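PDB 4WZZ: putative sugar ABC transporter, substrate-binding protein, which probably serves as the substrate-binding component of a sugar ABC transporter and holds L-rhamnose between its two lobes. Local coordinates for residues N66-K71 / F295-I300; A116-D121 / S141-T146; V153-A158 / I300-L305. One frame throughout, in Å; residues are numbered along the deposited sequence.

Contact 1: N66-K71 / F295-I300; sequences NPYNQK and FLWNPI. With RAM (alpha-L-rhamnopyranose), chain B.
In the wall of the rhamnose pocket, Tyr-68 and Trp-297 meet rim to rim, the phenol ring turned 89° from the indole. Trp-297 NE1 donates to Tyr-68 OH at 3.0 Å, and the hydroxyl lies practically in the indole plane; the bond is bent, at 144°. The same hydroxyl bonds to Asp-143, so two partners fix the phenol end. Pro-299 CB sits over one face of the Tyr-68 ring, 4.2 Å from its centroid, a CH-pi contact. The opposite face carries the sugar, with RAM C5 standing 4.1 Å above the ring centre. The phenol is thus a flat divider between proline and ligand, while Leu-296 CD2 touches its edge. It reaches there because CG lies anti to the backbone N (chi1 169°), swinging the ring off the first turn of helix 67-82. That helix opens at the pocket of the periplasmic-binding-protein fold, and Phe-295 to Asn-298 run, as in relatives of this fold, through one of the connections between the lobes, leading from strand 294-296 into helix 299-315. Asn-66 N-caps helix 67-82: OD1 accepts from Tyr-68 N at 2.9 Å, and ND2 of the same amide gives a nearly straight bond of 3.1 Å to RAM O1, so cap and ligand bond together settle which way the amide is turned. Farther from the sugar, Lys-71 CB rests against Pro-299 CG at 3.9 Å, and Ile-300 CG1 adjoins the same Lys-71 CB. Beside them Ile-300 CA directs a C-H toward Lys-71 O across 3.6 Å.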
# COMPACT_ATOMS: atom_id res chain seq x y z
N ASN A 66 9.38 -2.16 -8.25
CA ASN A 66 8.14 -2.68 -7.66
C ASN A 66 6.96 -2.38 -8.58
O ASN A 66 6.55 -1.23 -8.73
CB ASN A 66 7.89 -2.03 -6.28
CG ASN A 66 6.64 -2.53 -5.62
OD1 ASN A 66 5.83 -3.23 -6.25
ND2 ASN A 66 6.45 -2.18 -4.36
N PRO A 67 6.41 -3.40 -9.23
CA PRO A 67 5.33 -3.16 -10.19
C PRO A 67 4.12 -2.46 -9.60
O PRO A 67 3.44 -1.73 -10.33
CB PRO A 67 4.98 -4.58 -10.69
CG PRO A 67 6.16 -5.40 -10.38
CD PRO A 67 6.86 -4.80 -9.22
N TYR A 68 3.84 -2.68 -8.31
CA TYR A 68 2.72 -2.00 -7.67
C TYR A 68 2.93 -0.49 -7.76
O TYR A 68 2.02 0.27 -8.08
CB TYR A 68 2.60 -2.46 -6.22
CG TYR A 68 1.66 -1.64 -5.40
CD1 TYR A 68 2.06 -0.42 -4.86
CD2 TYR A 68 0.36 -2.06 -5.15
CE1 TYR A 68 1.19 0.35 -4.09
CE2 TYR A 68 -0.52 -1.28 -4.40
CZ TYR A 68 -0.09 -0.08 -3.87
OH TYR A 68 -0.96 0.68 -3.12
N ASN A 69 4.16 -0.05 -7.50
CA ASN A 69 4.45 1.38 -7.53
C ASN A 69 4.35 1.96 -8.93
O ASN A 69 3.97 3.11 -9.13
CB ASN A 69 5.85 1.66 -6.98
CG ASN A 69 5.97 1.38 -5.49
OD1 ASN A 69 4.98 1.32 -4.77
ND2 ASN A 69 7.19 1.20 -5.01
N GLN A 70 4.72 1.16 -9.93
CA GLN A 70 4.60 1.61 -11.31
C GLN A 70 3.14 1.78 -11.74
O GLN A 70 2.81 2.68 -12.53
CB GLN A 70 5.35 0.64 -12.22
CG GLN A 70 6.82 0.73 -11.95
CD GLN A 70 7.62 -0.43 -12.52
OE1 GLN A 70 7.47 -0.79 -13.69
NE2 GLN A 70 8.50 -1.02 -11.71
N LYS A 71 2.26 0.91 -11.24
CA LYS A 71 0.85 1.02 -11.59
C LYS A 71 0.23 2.23 -10.91
O LYS A 71 -0.60 2.92 -11.49
CB LYS A 71 0.10 -0.27 -11.23
CG LYS A 71 0.52 -1.44 -12.16
CD LYS A 71 0.07 -2.77 -11.69
CE LYS A 71 0.82 -3.93 -12.41
NZ LYS A 71 0.82 -3.78 -13.89
N PHE A 295 -5.70 -10.17 -0.66
CA PHE A 295 -6.46 -8.94 -0.84
C PHE A 295 -5.62 -7.85 -1.47
O PHE A 295 -4.41 -7.80 -1.31
CB PHE A 295 -6.96 -8.41 0.52
CG PHE A 295 -7.75 -9.42 1.29
CD1 PHE A 295 -7.11 -10.38 2.04
CD2 PHE A 295 -9.14 -9.41 1.24
CE1 PHE A 295 -7.83 -11.33 2.72
CE2 PHE A 295 -9.85 -10.37 1.95
CZ PHE A 295 -9.19 -11.31 2.67
N LEU A 296 -6.29 -6.94 -2.17
CA LEU A 296 -5.64 -5.69 -2.52
C LEU A 296 -6.73 -4.67 -2.82
O LEU A 296 -7.75 -4.63 -2.11
CB LEU A 296 -4.64 -5.88 -3.68
CG LEU A 296 -3.51 -4.83 -3.72
CD1 LEU A 296 -2.48 -5.11 -2.63
CD2 LEU A 296 -2.85 -4.77 -5.11
N TRP A 297 -6.52 -3.88 -3.86
CA TRP A 297 -7.31 -2.70 -4.24
C TRP A 297 -6.68 -2.31 -5.56
O TRP A 297 -5.65 -2.87 -5.93
CB TRP A 297 -7.19 -1.55 -3.20
CG TRP A 297 -5.78 -1.23 -2.95
CD1 TRP A 297 -4.95 -0.47 -3.72
CD2 TRP A 297 -4.99 -1.75 -1.89
NE1 TRP A 297 -3.69 -0.47 -3.18
CE2 TRP A 297 -3.68 -1.26 -2.06
CE3 TRP A 297 -5.26 -2.58 -0.80
CZ2 TRP A 297 -2.64 -1.57 -1.18
CZ3 TRP A 297 -4.24 -2.87 0.08
CH2 TRP A 297 -2.94 -2.38 -0.12
N ASN A 298 -7.26 -1.36 -6.29
CA ASN A 298 -6.72 -1.03 -7.59
C ASN A 298 -5.66 0.06 -7.46
O ASN A 298 -6.00 1.21 -7.18
CB ASN A 298 -7.85 -0.59 -8.53
CG ASN A 298 -7.38 -0.39 -9.96
OD1 ASN A 298 -6.25 0.02 -10.20
ND2 ASN A 298 -8.27 -0.64 -10.92
N PRO A 299 -4.38 -0.29 -7.68
CA PRO A 299 -3.32 0.72 -7.50
C PRO A 299 -3.38 1.83 -8.53
O PRO A 299 -2.92 2.95 -8.28
CB PRO A 299 -2.03 -0.09 -7.63
CG PRO A 299 -2.41 -1.27 -8.48
CD PRO A 299 -3.85 -1.59 -8.14
N ILE A 300 -3.91 1.52 -9.71
CA ILE A 300 -4.07 2.52 -10.75
C ILE A 300 -5.09 3.57 -10.30
O ILE A 300 -4.87 4.77 -10.40
CB ILE A 300 -4.51 1.89 -12.08
CG1 ILE A 300 -3.49 0.83 -12.51
CG2 ILE A 300 -4.66 2.95 -13.14
CD1 ILE A 300 -3.93 0.03 -13.70
C1 RAM B . 4.03 -2.84 -1.73
C2 RAM B . 4.29 -1.46 -1.16
C3 RAM B . 3.01 -0.63 -1.05
C4 RAM B . 1.89 -1.43 -0.39
C5 RAM B . 1.72 -2.78 -1.09
C6 RAM B . 0.69 -3.65 -0.40
O1 RAM B . 3.73 -2.72 -3.08
O2 RAM B . 4.87 -1.66 0.09
O3 RAM B . 3.33 0.55 -0.32
O4 RAM B . 0.68 -0.70 -0.45
O5 RAM B . 2.94 -3.49 -1.11

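Contact 2: A116-D121 / S141-T146; sequences AIAAND and SLDSAT. With RAM (alpha-L-rhamnopyranose), chain B.
Ile-117 and Ser-141 form a parallel bridge, and two of the four hydrogen bonds across the contact meet at Ile-117 O beside it. This oxygen takes Leu-142 N at 3.0 Å, from above the carbonyl plane, and Ser-141 OG at 2.9 Å, almost in line with C=O. That hydroxyl also accepts from Thr-146 N, tying the loop back to the strand end. Farther on, Ala-119 N donates to Ser-144 O and Ser-144 OG returns a bond to Ala-119 O, each 2.7 Å long; the second lies in the carbonyl plane. The apolar contacts are small. Ile-117 CG2 meets Thr-146 CG2 at 3.8 Å, the side chains crossing at about a right angle, and Leu-142 CD2 brushes the methyls of Ala-116 and Ala-118. Toward the ligand, Asp-143 sits at the apex of a classic gamma turn (phi 73°), closed by Ser-144 N bonding to Leu-142 O. Its CG is anti to the backbone N (chi1 -178°), carrying the carboxylate out to the sugar, where OD2 takes RAM O3 at 2.6 Å and OD1 takes RAM O4 at 2.7 Å. The two strands belong to a beta-alpha-beta unit through helix 126-134; strand 56-60 flanks 114-117, strand 154-156 flanks 138-142, and helix 97-110 packs on Ile-117.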
# COMPACT_ATOMS: atom_id res chain seq x y z
N ALA A 116 3.12 14.47 -4.45
CA ALA A 116 2.33 13.38 -3.89
C ALA A 116 3.33 12.31 -3.51
O ALA A 116 4.08 11.86 -4.35
CB ALA A 116 1.34 12.84 -4.93
N ILE A 117 3.34 11.92 -2.24
CA ILE A 117 4.37 11.01 -1.77
C ILE A 117 3.85 9.81 -0.98
O ILE A 117 2.96 9.93 -0.14
CB ILE A 117 5.43 11.77 -0.98
CG1 ILE A 117 6.57 10.84 -0.59
CG2 ILE A 117 4.81 12.50 0.22
CD1 ILE A 117 7.89 11.57 -0.36
N ALA A 118 4.43 8.65 -1.28
CA ALA A 118 4.18 7.40 -0.56
C ALA A 118 5.37 7.19 0.36
O ALA A 118 6.46 6.81 -0.10
CB ALA A 118 4.04 6.25 -1.52
N ALA A 119 5.17 7.46 1.64
CA ALA A 119 6.27 7.62 2.58
C ALA A 119 6.97 6.35 2.97
O ALA A 119 6.33 5.35 3.30
CB ALA A 119 5.76 8.32 3.86
N ASN A 120 8.30 6.40 2.96
CA ASN A 120 9.12 5.29 3.45
C ASN A 120 9.39 5.39 4.94
O ASN A 120 9.93 4.46 5.55
CB ASN A 120 10.44 5.23 2.69
CG ASN A 120 10.26 4.75 1.27
OD1 ASN A 120 9.34 3.99 0.97
ND2 ASN A 120 11.14 5.18 0.38
N ASP A 121 9.00 6.51 5.53
CA ASP A 121 9.15 6.73 6.97
C ASP A 121 8.15 7.82 7.32
O ASP A 121 7.93 8.76 6.54
CB ASP A 121 10.57 7.17 7.30
CG ASP A 121 10.83 7.29 8.82
OD1 ASP A 121 10.36 8.26 9.45
OD2 ASP A 121 11.52 6.41 9.36
N SER A 141 -0.15 12.99 0.38
CA SER A 141 0.47 11.69 0.57
C SER A 141 -0.51 10.63 0.07
O SER A 141 -1.72 10.86 0.11
CB SER A 141 0.81 11.53 2.05
OG SER A 141 1.42 10.30 2.34
N LEU A 142 0.02 9.51 -0.42
CA LEU A 142 -0.79 8.37 -0.85
C LEU A 142 -0.07 7.07 -0.49
O LEU A 142 1.15 7.06 -0.35
CB LEU A 142 -1.11 8.38 -2.35
CG LEU A 142 -0.03 7.93 -3.34
CD1 LEU A 142 -0.59 7.80 -4.75
CD2 LEU A 142 1.14 8.90 -3.33
N ASP A 143 -0.85 6.00 -0.37
CA ASP A 143 -0.34 4.62 -0.22
C ASP A 143 0.26 4.38 1.15
O ASP A 143 -0.12 3.44 1.86
CB ASP A 143 0.68 4.31 -1.32
CG ASP A 143 1.22 2.90 -1.26
OD1 ASP A 143 0.41 1.95 -1.12
OD2 ASP A 143 2.44 2.75 -1.38
N SER A 144 1.21 5.22 1.52
CA SER A 144 1.88 5.14 2.82
C SER A 144 2.04 6.57 3.35
O SER A 144 2.65 7.42 2.70
CB SER A 144 3.23 4.44 2.66
OG SER A 144 3.93 4.35 3.89
N ALA A 145 1.47 6.83 4.52
CA ALA A 145 1.31 8.21 4.97
C ALA A 145 2.59 8.83 5.53
O ALA A 145 3.32 8.19 6.31
CB ALA A 145 0.20 8.28 6.03
N THR A 146 2.83 10.09 5.17
CA THR A 146 3.72 10.93 5.94
C THR A 146 2.92 11.32 7.17
O THR A 146 1.70 11.14 7.21
CB THR A 146 4.07 12.24 5.24
OG1 THR A 146 2.85 12.96 4.98
CG2 THR A 146 4.79 11.97 3.94
C1 RAM B . 4.03 -2.84 -1.73
C2 RAM B . 4.29 -1.46 -1.16
C3 RAM B . 3.01 -0.63 -1.05
C4 RAM B . 1.89 -1.43 -0.39
C5 RAM B . 1.72 -2.78 -1.09
C6 RAM B . 0.69 -3.65 -0.40
O1 RAM B . 3.73 -2.72 -3.08
O2 RAM B . 4.87 -1.66 0.09
O3 RAM B . 3.33 0.55 -0.32
O4 RAM B . 0.68 -0.70 -0.45
O5 RAM B . 2.94 -3.49 -1.11

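Contact 3: V153-A158 / I300-L305; sequences VFVNQA and IQLGNL
Val-155, on strand 154-156, pushes one methyl between Leu-302 and Leu-305 of helix 299-315. Its CG1 lies 3.8 Å from Leu-302 CD1 and equally 3.8 Å from Leu-305 CD2, and these three methyls make the tight part of the contact. CG1 is the branch anti to the backbone N (chi1 -178°), which aims it at the helix. The leucines stand three residues apart, roughly one turn, and share the same side-chain shape, so both offer a branch to the valine: Leu-302 passes it running the opposite way, while Leu-305 meets it at a slant. Leu-302 CD1 goes on to lie along the strand backbone, 3.9 Å from Val-155 O. The axes of strand 154-156 and helix 300-305 run roughly antiparallel, at 154°, and come within 9.0 Å of each other. This is a helix laid against one face of the sheet in an alpha/beta lobe; Leu-142 and Ile-351, from the strands flanking 154-156, continue the apolar surface.

Contact thins out toward Gln-157. Its OE1 comes to 4.1 Å from Leu-302 CD2; the chain bends at chi2 (-96°) toward the pocket, where NE2 bonds to Asp-143 and the side chain touches rhamnose. Asn-156 points away from the helix and bonds to Glu-350. On the outer side of the helix, the partly exposed Gln-301 leans on the loop residues Thr-332 and Leu-333.

What joins strand to helix is therefore methyl against methyl, with little directional demand. A likely cost is Gln-157 N, a buried N-H with no partner in the model, with Leu-302 CD1 lying 4.0 Å from it.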
# COMPACT_ATOMS: atom_id res chain seq x y z
N VAL A 153 -3.27 16.18 3.12
CA VAL A 153 -4.22 15.08 3.16
C VAL A 153 -3.52 13.77 2.77
O VAL A 153 -2.52 13.81 2.07
CB VAL A 153 -5.42 15.32 2.23
CG1 VAL A 153 -4.99 15.30 0.75
CG2 VAL A 153 -6.56 14.33 2.53
N PHE A 154 -4.06 12.65 3.24
CA PHE A 154 -3.56 11.31 2.87
C PHE A 154 -4.61 10.59 2.05
O PHE A 154 -5.80 10.61 2.38
CB PHE A 154 -3.25 10.49 4.13
CG PHE A 154 -2.76 9.09 3.84
CD1 PHE A 154 -1.65 8.90 3.05
CD2 PHE A 154 -3.40 7.97 4.38
CE1 PHE A 154 -1.17 7.64 2.77
CE2 PHE A 154 -2.92 6.71 4.09
CZ PHE A 154 -1.80 6.55 3.28
N VAL A 155 -4.18 9.97 0.97
CA VAL A 155 -5.08 9.19 0.13
C VAL A 155 -4.80 7.74 0.44
O VAL A 155 -3.73 7.22 0.08
CB VAL A 155 -4.93 9.49 -1.36
CG1 VAL A 155 -5.94 8.68 -2.16
CG2 VAL A 155 -5.14 10.97 -1.62
N ASN A 156 -5.75 7.10 1.11
CA ASN A 156 -5.60 5.73 1.64
C ASN A 156 -6.36 4.75 0.77
O ASN A 156 -7.54 4.99 0.42
CB ASN A 156 -6.16 5.69 3.08
CG ASN A 156 -5.57 4.57 3.92
OD1 ASN A 156 -4.94 3.65 3.41
ND2 ASN A 156 -5.79 4.65 5.24
N GLN A 157 -5.69 3.66 0.37
CA GLN A 157 -6.27 2.63 -0.49
C GLN A 157 -7.49 1.96 0.10
O GLN A 157 -8.40 1.55 -0.61
CB GLN A 157 -5.21 1.56 -0.79
CG GLN A 157 -4.36 1.15 0.42
CD GLN A 157 -3.05 1.88 0.49
OE1 GLN A 157 -3.02 3.09 0.64
NE2 GLN A 157 -1.95 1.15 0.34
N ALA A 158 -7.52 1.84 1.42
CA ALA A 158 -8.65 1.20 2.10
C ALA A 158 -8.56 1.59 3.56
O ALA A 158 -7.53 2.08 4.00
CB ALA A 158 -8.60 -0.32 1.94
N ILE A 300 -3.91 1.52 -9.71
CA ILE A 300 -4.07 2.52 -10.75
C ILE A 300 -5.09 3.57 -10.30
O ILE A 300 -4.87 4.77 -10.40
CB ILE A 300 -4.51 1.89 -12.08
CG1 ILE A 300 -3.49 0.83 -12.51
CG2 ILE A 300 -4.66 2.95 -13.14
CD1 ILE A 300 -3.93 0.03 -13.70
N GLN A 301 -6.21 3.09 -9.77
CA GLN A 301 -7.23 4.00 -9.26
C GLN A 301 -6.76 4.75 -8.02
O GLN A 301 -7.17 5.91 -7.81
CB GLN A 301 -8.53 3.23 -8.99
CG GLN A 301 -9.18 2.74 -10.27
CD GLN A 301 -10.48 2.00 -10.04
OE1 GLN A 301 -10.64 1.29 -9.07
NE2 GLN A 301 -11.41 2.14 -10.98
N LEU A 302 -5.90 4.13 -7.21
CA LEU A 302 -5.31 4.84 -6.08
C LEU A 302 -4.55 6.03 -6.64
O LEU A 302 -4.67 7.17 -6.16
CB LEU A 302 -4.37 3.95 -5.27
CG LEU A 302 -3.63 4.66 -4.14
CD1 LEU A 302 -4.62 5.23 -3.11
CD2 LEU A 302 -2.63 3.75 -3.42
N GLY A 303 -3.78 5.78 -7.70
CA GLY A 303 -3.06 6.85 -8.36
C GLY A 303 -4.00 7.87 -8.96
O GLY A 303 -3.76 9.08 -8.85
N ASN A 304 -5.06 7.39 -9.63
CA ASN A 304 -6.06 8.29 -10.21
C ASN A 304 -6.61 9.24 -9.15
O ASN A 304 -6.69 10.45 -9.37
CB ASN A 304 -7.28 7.54 -10.76
CG ASN A 304 -7.00 6.64 -11.95
OD1 ASN A 304 -7.81 5.75 -12.23
ND2 ASN A 304 -5.91 6.86 -12.68
N LEU A 305 -7.04 8.69 -8.02
CA LEU A 305 -7.73 9.49 -7.00
C LEU A 305 -6.76 10.49 -6.39
O LEU A 305 -7.11 11.64 -6.14
CB LEU A 305 -8.29 8.58 -5.91
CG LEU A 305 -8.95 9.31 -4.74
CD1 LEU A 305 -10.10 10.16 -5.23
CD2 LEU A 305 -9.42 8.30 -3.72

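The three contacts converge on Asp-143 and the rhamnose. Asp-143 OD1 accepts a probable hydrogen bond from Gln-157 NE2 of contact 3 (2.9 Å) and lies 2.7 Å from Tyr-68 OH of contact 1, also a probable bond, which is consistent with contacts 1 and 3 steadying the carboxylate that contact 2 presents to the sugar. Contacts 1 and 3 share Ile-300 and helix 299-315, their centres about 10 Å apart, and Leu-302 CD2 packs 3.5 Å from Tyr-68 OH. Contacts 2 and 3 are joined through the sheet by Ser-141 O and Val-155 N, 2.8 Å apart. Lys-62, Asn-192, Gln-193, Asp-222 and Thr-249 supply further bonds to rhamnose.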